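Local structure of secretory pathway GDP dissociation inhibitor (Saccharomyces cerevisiae, 2BCG) at residues I87-I100 against Y417-K431. The protein regulates the GDP/GTP exchange of the Rab GTPase SEC4 by inhibiting GDP release, and extracts GDP-bound YPT7 from vacuolar membranes. Sequence-based numbering, arbitrary orientation.
Sequences IPKFLMANGELTNI and YDASSHFESMTDDVK
F90 and H422 join the two segments by a single beta bridge: F90 N donates to S421 O (2.9 Å) in a nearly straight bond, whereas the return bond from F423 N to F90 O is weak. Beyond the bridge both chains turn into helices, 96-100 and 424-431, whose axes approach to 9.6 Å at 59°. K89 illustrates how a buried lysine is satisfied. With CG anti to the carbonyl carbon (chi1 -58°), it lays CG over one face of the F423 ring, 3.8 Å from the centroid, as a CH-pi contact; M426 CE covers the opposite face. The bend at chi2 then turns NZ into a cup of oxygens, bonding to S420 O (2.8 Å) and to D418 O, which it meets from above the carbonyl plane, and forming a salt bridge with D418 OD2 (3.0 Å). D418 is itself held by an Asx turn to S420 N, with S420 OG on the syn lone pair of OD2. A methionine in place of K89 would probably leave the D418 carboxylate without its charged mate and the carbonyls of D418 and S420 without this donor. At the other end, E424 OE2 turns its syn lone pair to E96 N (2.8 Å), taking up the first N-H of helix 96-100, while OE1 reaches M92 N through a water. M92 CG lies over one face of the H422 imidazole, and L97 CB packs on T427 CG2 (3.7 Å). Distant parts of the chain are thus tied at two separate polar points: a lysine held by D418 and two carbonyls, and a carboxylate at a helix start, whose N-H would be expected to stabilise its negative charge.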
loop_
_atom_site.group_PDB
_atom_site.type_symbol
_atom_site.label_atom_id
_atom_site.label_comp_id
_atom_site.label_asym_id
_atom_site.label_seq_id
_atom_site.Cartn_x
_atom_site.Cartn_y
_atom_site.Cartn_z
ATOM N N ILE A 87 8.517 -3.384 -6.929
ATOM C CA ILE A 87 7.726 -4.211 -7.838
ATOM C C ILE A 87 6.516 -3.412 -8.357
ATOM O O ILE A 87 5.635 -3.064 -7.568
ATOM C CB ILE A 87 7.252 -5.535 -7.167
ATOM C CG1 ILE A 87 8.469 -6.338 -6.723
ATOM C CG2 ILE A 87 6.323 -6.304 -8.154
ATOM C CD1 ILE A 87 8.118 -7.683 -6.088
ATOM N N PRO A 88 6.482 -3.112 -9.668
ATOM C CA PRO A 88 5.431 -2.223 -10.136
ATOM C C PRO A 88 4.051 -2.903 -10.187
ATOM O O PRO A 88 3.907 -4.012 -10.697
ATOM C CB PRO A 88 5.935 -1.814 -11.531
ATOM C CG PRO A 88 6.718 -3.006 -11.991
ATOM C CD PRO A 88 7.376 -3.552 -10.764
ATOM N N LYS A 89 3.045 -2.221 -9.673
ATOM C CA LYS A 89 1.655 -2.695 -9.824
ATOM C C LYS A 89 0.750 -1.486 -9.805
ATOM O O LYS A 89 1.013 -0.537 -9.017
ATOM C CB LYS A 89 1.206 -3.581 -8.648
ATOM C CG LYS A 89 2.047 -4.795 -8.410
ATOM C CD LYS A 89 1.650 -5.902 -9.388
ATOM C CE LYS A 89 2.537 -7.095 -9.209
ATOM N NZ LYS A 89 2.104 -8.173 -10.158
ATOM N N PHE A 90 -0.285 -1.505 -10.662
ATOM C CA PHE A 90 -1.439 -0.635 -10.527
ATOM C C PHE A 90 -2.639 -1.354 -9.894
ATOM O O PHE A 90 -2.662 -2.585 -9.796
ATOM C CB PHE A 90 -1.823 -0.091 -11.890
ATOM C CG PHE A 90 -0.773 0.839 -12.485
ATOM C CD1 PHE A 90 -0.210 0.591 -13.746
ATOM C CD2 PHE A 90 -0.354 1.968 -11.789
ATOM C CE1 PHE A 90 0.744 1.479 -14.290
ATOM C CE2 PHE A 90 0.612 2.834 -12.327
ATOM C CZ PHE A 90 1.145 2.593 -13.589
ATOM N N LEU A 91 -3.653 -0.591 -9.479
ATOM C CA LEU A 91 -4.927 -1.202 -9.025
ATOM C C LEU A 91 -6.007 -1.052 -10.119
ATOM O O LEU A 91 -6.250 0.055 -10.569
ATOM C CB LEU A 91 -5.449 -0.476 -7.773
ATOM C CG LEU A 91 -4.750 -0.784 -6.433
ATOM C CD1 LEU A 91 -3.398 -0.057 -6.354
ATOM C CD2 LEU A 91 -5.635 -0.414 -5.251
ATOM N N MET A 92 -6.644 -2.150 -10.530
ATOM C CA MET A 92 -7.849 -1.993 -11.351
ATOM C C MET A 92 -8.924 -1.262 -10.530
ATOM O O MET A 92 -9.249 -1.657 -9.393
ATOM C CB MET A 92 -8.406 -3.353 -11.791
ATOM C CG MET A 92 -7.605 -4.028 -12.863
ATOM S SD MET A 92 -7.926 -3.231 -14.465
ATOM C CE MET A 92 -8.241 -4.599 -15.556
ATOM N N ALA A 93 -9.495 -0.214 -11.108
ATOM C CA ALA A 93 -10.469 0.600 -10.391
ATOM C C ALA A 93 -11.696 -0.171 -9.891
ATOM O O ALA A 93 -12.254 0.224 -8.877
ATOM C CB ALA A 93 -10.887 1.791 -11.220
ATOM N N ASN A 94 -12.100 -1.257 -10.570
ATOM C CA ASN A 94 -13.236 -2.082 -10.093
ATOM C C ASN A 94 -12.775 -3.451 -9.648
ATOM O O ASN A 94 -13.567 -4.417 -9.577
ATOM C CB ASN A 94 -14.346 -2.192 -11.172
ATOM C CG ASN A 94 -15.696 -2.650 -10.592
ATOM O OD1 ASN A 94 -16.325 -3.583 -11.116
ATOM N ND2 ASN A 94 -16.117 -2.020 -9.494
ATOM N N GLY A 95 -11.482 -3.550 -9.342
ATOM C CA GLY A 95 -10.910 -4.810 -8.907
ATOM C C GLY A 95 -11.218 -5.198 -7.466
ATOM O O GLY A 95 -11.775 -4.423 -6.687
ATOM N N GLU A 96 -10.848 -6.413 -7.123
ATOM C CA GLU A 96 -11.074 -6.901 -5.761
ATOM C C GLU A 96 -10.332 -6.083 -4.688
ATOM O O GLU A 96 -10.874 -5.872 -3.592
ATOM C CB GLU A 96 -10.692 -8.376 -5.647
ATOM C CG GLU A 96 -11.147 -9.026 -4.337
ATOM C CD GLU A 96 -12.669 -9.039 -4.181
ATOM O OE1 GLU A 96 -13.358 -9.515 -5.113
ATOM O OE2 GLU A 96 -13.194 -8.571 -3.135
ATOM N N LEU A 97 -9.109 -5.594 -4.972
ATOM C CA LEU A 97 -8.405 -4.818 -3.937
ATOM C C LEU A 97 -9.173 -3.569 -3.577
ATOM O O LEU A 97 -9.287 -3.220 -2.394
ATOM C CB LEU A 97 -6.928 -4.567 -4.309
ATOM C CG LEU A 97 -6.095 -3.793 -3.271
ATOM C CD1 LEU A 97 -6.144 -4.495 -1.904
ATOM C CD2 LEU A 97 -4.644 -3.607 -3.742
ATOM N N THR A 98 -9.771 -2.917 -4.575
ATOM C CA THR A 98 -10.585 -1.750 -4.235
ATOM C C THR A 98 -11.774 -2.167 -3.343
ATOM O O THR A 98 -12.107 -1.464 -2.381
ATOM C CB THR A 98 -11.047 -0.935 -5.467
ATOM O OG1 THR A 98 -11.891 -1.746 -6.277
ATOM C CG2 THR A 98 -9.848 -0.495 -6.269
ATOM N N ASN A 99 -12.404 -3.297 -3.669
ATOM C CA ASN A 99 -13.537 -3.826 -2.883
ATOM C C ASN A 99 -13.123 -4.082 -1.406
ATOM O O ASN A 99 -13.859 -3.763 -0.454
ATOM C CB ASN A 99 -14.058 -5.103 -3.554
ATOM C CG ASN A 99 -15.395 -5.581 -2.970
ATOM O OD1 ASN A 99 -16.260 -4.784 -2.648
ATOM N ND2 ASN A 99 -15.532 -6.894 -2.810
ATOM N N ILE A 100 -11.937 -4.648 -1.216
ATOM C CA ILE A 100 -11.421 -4.908 0.137
ATOM C C ILE A 100 -11.106 -3.601 0.843
ATOM O O ILE A 100 -11.456 -3.425 2.001
ATOM C CB ILE A 100 -10.175 -5.801 0.085
ATOM C CG1 ILE A 100 -10.520 -7.161 -0.518
ATOM C CG2 ILE A 100 -9.527 -5.956 1.488
ATOM C CD1 ILE A 100 -9.288 -8.011 -0.793
ATOM N N TYR A 417 5.328 -12.020 -5.897
ATOM C CA TYR A 417 4.559 -11.073 -6.746
ATOM C C TYR A 417 4.991 -11.212 -8.196
ATOM O O TYR A 417 6.188 -11.226 -8.490
ATOM C CB TYR A 417 4.753 -9.639 -6.236
ATOM C CG TYR A 417 4.281 -9.539 -4.799
ATOM C CD1 TYR A 417 2.910 -9.591 -4.509
ATOM C CD2 TYR A 417 5.183 -9.473 -3.735
ATOM C CE1 TYR A 417 2.436 -9.594 -3.214
ATOM C CE2 TYR A 417 4.719 -9.434 -2.401
ATOM C CZ TYR A 417 3.336 -9.492 -2.154
ATOM O OH TYR A 417 2.849 -9.504 -0.859
ATOM N N ASP A 418 3.994 -11.361 -9.063
ATOM C CA ASP A 418 4.250 -11.828 -10.422
ATOM C C ASP A 418 4.467 -10.663 -11.399
ATOM O O ASP A 418 4.568 -9.501 -10.983
ATOM C CB ASP A 418 3.131 -12.797 -10.869
ATOM C CG ASP A 418 1.769 -12.130 -11.042
ATOM O OD1 ASP A 418 0.725 -12.856 -11.037
ATOM O OD2 ASP A 418 1.709 -10.901 -11.230
ATOM N N ALA A 419 4.584 -10.982 -12.689
ATOM C CA ALA A 419 4.902 -9.980 -13.713
ATOM C C ALA A 419 3.694 -9.194 -14.199
ATOM O O ALA A 419 3.843 -8.271 -15.006
ATOM C CB ALA A 419 5.548 -10.674 -14.894
ATOM N N SER A 420 2.500 -9.535 -13.727
ATOM C CA SER A 420 1.285 -8.849 -14.189
ATOM C C SER A 420 1.359 -7.402 -13.737
ATOM O O SER A 420 2.030 -7.070 -12.738
ATOM C CB SER A 420 0.002 -9.530 -13.721
ATOM O OG SER A 420 -0.179 -9.356 -12.342
ATOM N N SER A 421 0.630 -6.550 -14.456
ATOM C CA SER A 421 0.802 -5.100 -14.272
ATOM C C SER A 421 -0.095 -4.515 -13.184
ATOM O O SER A 421 -0.000 -3.330 -12.864
ATOM C CB SER A 421 0.523 -4.410 -15.613
ATOM O OG SER A 421 -0.843 -4.500 -15.973
ATOM N N HIS A 422 -0.960 -5.349 -12.608
ATOM C CA HIS A 422 -1.860 -4.885 -11.560
ATOM C C HIS A 422 -2.068 -5.970 -10.505
ATOM O O HIS A 422 -1.519 -7.063 -10.627
ATOM C CB HIS A 422 -3.187 -4.423 -12.173
ATOM C CG HIS A 422 -3.881 -5.476 -12.965
ATOM N ND1 HIS A 422 -4.704 -6.417 -12.387
ATOM C CD2 HIS A 422 -3.870 -5.749 -14.296
ATOM C CE1 HIS A 422 -5.178 -7.218 -13.325
ATOM N NE2 HIS A 422 -4.694 -6.832 -14.492
ATOM N N PHE A 423 -2.829 -5.653 -9.453
ATOM C CA PHE A 423 -2.864 -6.497 -8.244
ATOM C C PHE A 423 -3.953 -7.595 -8.232
ATOM O O PHE A 423 -4.118 -8.304 -7.231
ATOM C CB PHE A 423 -2.968 -5.602 -6.969
ATOM C CG PHE A 423 -1.637 -5.301 -6.267
ATOM C CD1 PHE A 423 -0.688 -6.304 -6.059
ATOM C CD2 PHE A 423 -1.358 -4.024 -5.755
ATOM C CE1 PHE A 423 0.525 -6.051 -5.384
ATOM C CE2 PHE A 423 -0.165 -3.776 -5.076
ATOM C CZ PHE A 423 0.760 -4.795 -4.879
ATOM N N GLU A 424 -4.658 -7.822 -9.355
ATOM C CA GLU A 424 -5.730 -8.826 -9.292
ATOM C C GLU A 424 -5.218 -10.219 -8.917
ATOM O O GLU A 424 -5.868 -10.938 -8.134
ATOM C CB GLU A 424 -6.532 -8.855 -10.591
ATOM C CG GLU A 424 -8.003 -8.986 -10.374
ATOM C CD GLU A 424 -8.630 -7.889 -9.488
ATOM O OE1 GLU A 424 -8.128 -6.726 -9.410
ATOM O OE2 GLU A 424 -9.641 -8.214 -8.853
ATOM N N SER A 425 -4.064 -10.633 -9.445
ATOM C CA SER A 425 -3.570 -11.969 -9.084
ATOM C C SER A 425 -3.155 -12.028 -7.583
ATOM O O SER A 425 -3.208 -13.102 -6.960
ATOM C CB SER A 425 -2.424 -12.436 -9.988
ATOM O OG SER A 425 -1.303 -11.585 -9.837
ATOM N N MET A 426 -2.775 -10.890 -6.998
ATOM C CA MET A 426 -2.406 -10.836 -5.571
ATOM C C MET A 426 -3.679 -11.024 -4.738
ATOM O O MET A 426 -3.661 -11.810 -3.786
ATOM C CB MET A 426 -1.663 -9.523 -5.248
ATOM C CG MET A 426 -1.220 -9.327 -3.783
ATOM S SD MET A 426 -2.599 -8.831 -2.687
ATOM C CE MET A 426 -2.891 -7.145 -3.328
ATOM N N THR A 427 -4.793 -10.376 -5.113
ATOM C CA THR A 427 -6.042 -10.587 -4.347
ATOM C C THR A 427 -6.618 -11.992 -4.588
ATOM O O THR A 427 -7.250 -12.571 -3.704
ATOM C CB THR A 427 -7.095 -9.497 -4.570
ATOM O OG1 THR A 427 -7.281 -9.305 -5.964
ATOM C CG2 THR A 427 -6.614 -8.195 -3.951
ATOM N N ASP A 428 -6.423 -12.535 -5.784
ATOM C CA ASP A 428 -6.771 -13.957 -5.999
ATOM C C ASP A 428 -6.038 -14.819 -4.971
ATOM O O ASP A 428 -6.628 -15.759 -4.407
ATOM C CB ASP A 428 -6.448 -14.437 -7.423
ATOM C CG ASP A 428 -7.380 -13.850 -8.458
ATOM O OD1 ASP A 428 -7.046 -13.994 -9.660
ATOM O OD2 ASP A 428 -8.432 -13.274 -8.097
ATOM N N ASP A 429 -4.742 -14.524 -4.757
ATOM C CA ASP A 429 -3.922 -15.289 -3.813
ATOM C C ASP A 429 -4.450 -15.087 -2.385
ATOM O O ASP A 429 -4.634 -16.053 -1.637
ATOM C CB ASP A 429 -2.453 -14.863 -3.905
ATOM C CG ASP A 429 -1.500 -15.867 -3.283
ATOM O OD1 ASP A 429 -1.859 -17.085 -3.206
ATOM O OD2 ASP A 429 -0.384 -15.453 -2.899
ATOM N N VAL A 430 -4.716 -13.845 -1.985
ATOM C CA VAL A 430 -5.348 -13.611 -0.673
ATOM C C VAL A 430 -6.618 -14.462 -0.480
ATOM O O VAL A 430 -6.784 -15.116 0.537
ATOM C CB VAL A 430 -5.714 -12.123 -0.526
ATOM C CG1 VAL A 430 -6.670 -11.863 0.672
ATOM C CG2 VAL A 430 -4.420 -11.291 -0.393
ATOM N N LYS A 431 -7.520 -14.426 -1.459
ATOM C CA LYS A 431 -8.817 -15.127 -1.317
ATOM C C LYS A 431 -8.588 -16.625 -1.224
ATOM O O LYS A 431 -9.229 -17.324 -0.403
ATOM C CB LYS A 431 -9.741 -14.833 -2.507
ATOM C CG LYS A 431 -10.414 -13.454 -2.436
ATOM C CD LYS A 431 -11.391 -13.140 -3.614
ATOM C CE LYS A 431 -10.672 -12.745 -4.902
ATOM N NZ LYS A 431 -11.587 -12.278 -6.015
HETATM O O HOH W 1 4.576 -5.966 -12.309
HETATM O O HOH W 2 -0.603 -9.061 -9.132
HETATM O O HOH W 3 1.448 -10.413 -7.677
HETATM O O HOH W 4 -6.097 -4.846 -9.570
HETATM O O HOH W 5 -7.370 -6.679 -6.925
#